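Local coordinates for protein tRNA uridine(34) acetyltransferase (Methanocaldococcus infernus, PDB 6IA8) that converts the wobble uridine at position 34 of tRNA to 5-carboxymethyluridine, using acetyl-CoA and S-adenosyl-L-methionine, at residues V251-M256 with F280-V285. Residues are numbered along the deposited sequence; the frame is centred on the assembly and turned at random.
Sequences VSYHLM and FMPDMV
With CG anti to its carbonyl carbon (chi1 -73°), the ring of Y253 lies beneath P282, whose CB sits 3.8 Å from the centre of the Y253 ring in a CH-pi contact almost along the ring normal. Proline suits this place, since its compact hydrocarbon ring can set a CH group over an aromatic face. F280 crosses the tyrosine at about a right angle, and Y253 OH meets the edge of the phenyl ring at CD1 (3.5 Å); tyrosine thus offers P282 an apolar face while its hydroxyl is hydrogen-bonded to T241. D283 turns its carboxylate toward V251, near the start of strand 250-255, with CG likewise anti to the carbonyl carbon (chi1 -59°): OD2, approached on its anti side, accepts from V251 N at 2.9 Å, while D283 N returns a bond to V251 O. Aspartate is short enough for the same OD2 to take a salt bridge from R444, a second grip on this buried charge. Beyond it, Y253 N donates to M284 O (3.0 Å), S252 and M284 share one sheet face, and the branched V285 packs CG1 against L255 CD1 (4.0 Å) on the helix side. Strands 250-255 and 284-287, paired in parallel and linked through helix 264-276, form a beta-alpha-beta unit of the radical SAM partial TIM barrel.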
loop_
_atom_site.group_PDB
_atom_site.type_symbol
_atom_site.label_atom_id
_atom_site.label_comp_id
_atom_site.label_asym_id
_atom_site.label_seq_id
_atom_site.Cartn_x
_atom_site.Cartn_y
_atom_site.Cartn_z
ATOM N N VAL A 251 -3.428 -5.114 -0.450
ATOM C CA VAL A 251 -4.356 -4.591 -1.432
ATOM C C VAL A 251 -4.588 -3.123 -1.139
ATOM O O VAL A 251 -5.054 -2.763 -0.057
ATOM C CB VAL A 251 -5.684 -5.354 -1.420
ATOM C CG1 VAL A 251 -6.667 -4.739 -2.408
ATOM C CG2 VAL A 251 -5.458 -6.836 -1.708
ATOM N N SER A 252 -4.311 -2.292 -2.117
ATOM C CA SER A 252 -4.585 -0.866 -2.076
ATOM C C SER A 252 -5.575 -0.488 -3.171
ATOM O O SER A 252 -5.524 -1.034 -4.279
ATOM C CB SER A 252 -3.268 -0.069 -2.274
ATOM O OG SER A 252 -3.542 1.305 -2.411
ATOM N N TYR A 253 -6.455 0.460 -2.863
ATOM C CA TYR A 253 -7.433 0.970 -3.815
ATOM C C TYR A 253 -7.111 2.428 -4.123
ATOM O O TYR A 253 -7.025 3.254 -3.202
ATOM C CB TYR A 253 -8.863 0.932 -3.278
ATOM C CG TYR A 253 -9.570 -0.382 -3.161
ATOM C CD1 TYR A 253 -8.958 -1.581 -3.515
ATOM C CD2 TYR A 253 -10.896 -0.413 -2.718
ATOM C CE1 TYR A 253 -9.657 -2.785 -3.435
ATOM C CE2 TYR A 253 -11.591 -1.585 -2.623
ATOM C CZ TYR A 253 -10.989 -2.776 -2.977
ATOM O OH TYR A 253 -11.775 -3.920 -2.840
ATOM N N HIS A 254 -6.953 2.752 -5.409
ATOM C CA HIS A 254 -6.969 4.145 -5.837
ATOM C C HIS A 254 -8.423 4.551 -6.049
ATOM O O HIS A 254 -9.135 3.916 -6.824
ATOM C CB HIS A 254 -6.144 4.350 -7.103
ATOM C CG HIS A 254 -6.015 5.782 -7.493
ATOM N ND1 HIS A 254 -6.951 6.431 -8.272
ATOM C CD2 HIS A 254 -5.064 6.698 -7.200
ATOM C CE1 HIS A 254 -6.569 7.681 -8.458
ATOM N NE2 HIS A 254 -5.431 7.870 -7.812
ATOM N N LEU A 255 -8.865 5.592 -5.348
ATOM C CA LEU A 255 -10.258 6.030 -5.369
ATOM C C LEU A 255 -10.342 7.509 -5.726
ATOM O O LEU A 255 -9.510 8.309 -5.289
ATOM C CB LEU A 255 -10.949 5.792 -4.017
ATOM C CG LEU A 255 -10.974 4.351 -3.528
ATOM C CD1 LEU A 255 -11.336 4.267 -2.052
ATOM C CD2 LEU A 255 -11.970 3.537 -4.388
ATOM N N MET A 256 -11.344 7.867 -6.529
ATOM C CA MET A 256 -11.489 9.232 -7.032
ATOM C C MET A 256 -12.854 9.795 -6.665
ATOM O O MET A 256 -13.837 9.587 -7.398
ATOM C CB MET A 256 -11.291 9.275 -8.546
ATOM C CG MET A 256 -9.849 9.260 -9.008
ATOM S SD MET A 256 -9.728 9.865 -10.704
ATOM C CE MET A 256 -10.793 8.728 -11.552
ATOM N N PHE A 280 -15.021 -5.609 -0.098
ATOM C CA PHE A 280 -13.929 -4.667 -0.292
ATOM C C PHE A 280 -12.891 -4.794 0.811
ATOM O O PHE A 280 -11.987 -5.661 0.735
ATOM C CB PHE A 280 -14.523 -3.259 -0.395
ATOM C CG PHE A 280 -15.556 -3.127 -1.498
ATOM C CD1 PHE A 280 -15.189 -3.228 -2.824
ATOM C CD2 PHE A 280 -16.893 -2.928 -1.199
ATOM C CE1 PHE A 280 -16.170 -3.121 -3.867
ATOM C CE2 PHE A 280 -17.876 -2.807 -2.222
ATOM C CZ PHE A 280 -17.480 -2.898 -3.567
ATOM N N MET A 281 -12.964 -3.956 1.835
ATOM C CA MET A 281 -12.024 -3.993 2.949
ATOM C C MET A 281 -10.554 -3.967 2.494
ATOM O O MET A 281 -9.760 -4.834 2.868
ATOM C CB MET A 281 -12.305 -5.206 3.816
ATOM C CG MET A 281 -13.743 -5.504 4.004
ATOM S SD MET A 281 -14.695 -4.290 4.987
ATOM C CE MET A 281 -14.417 -4.863 6.671
ATOM N N PRO A 282 -10.157 -2.951 1.745
ATOM C CA PRO A 282 -8.749 -2.836 1.351
ATOM C C PRO A 282 -7.871 -2.536 2.549
ATOM O O PRO A 282 -8.331 -1.973 3.545
ATOM C CB PRO A 282 -8.739 -1.649 0.384
ATOM C CG PRO A 282 -9.873 -0.761 0.879
ATOM C CD PRO A 282 -10.956 -1.777 1.335
ATOM N N ASP A 283 -6.578 -2.868 2.406
ATOM C CA ASP A 283 -5.587 -2.520 3.419
ATOM C C ASP A 283 -5.220 -1.043 3.367
ATOM O O ASP A 283 -4.792 -0.474 4.377
ATOM C CB ASP A 283 -4.306 -3.332 3.239
ATOM C CG ASP A 283 -4.528 -4.829 3.309
ATOM O OD1 ASP A 283 -5.162 -5.237 4.271
ATOM O OD2 ASP A 283 -4.059 -5.554 2.381
ATOM N N MET A 284 -5.308 -0.436 2.189
ATOM C CA MET A 284 -4.771 0.894 1.963
ATOM C C MET A 284 -5.657 1.543 0.921
ATOM O O MET A 284 -6.227 0.851 0.069
ATOM C CB MET A 284 -3.297 0.809 1.508
ATOM C CG MET A 284 -2.672 2.089 1.100
ATOM S SD MET A 284 -0.974 1.812 0.545
ATOM C CE MET A 284 -0.464 0.366 1.488
ATOM N N VAL A 285 -5.773 2.871 0.988
ATOM C CA VAL A 285 -6.491 3.610 -0.043
ATOM C C VAL A 285 -5.684 4.843 -0.404
ATOM O O VAL A 285 -5.032 5.434 0.457
ATOM C CB VAL A 285 -7.910 4.015 0.402
ATOM C CG1 VAL A 285 -8.805 2.768 0.611
ATOM C CG2 VAL A 285 -7.843 4.878 1.655
#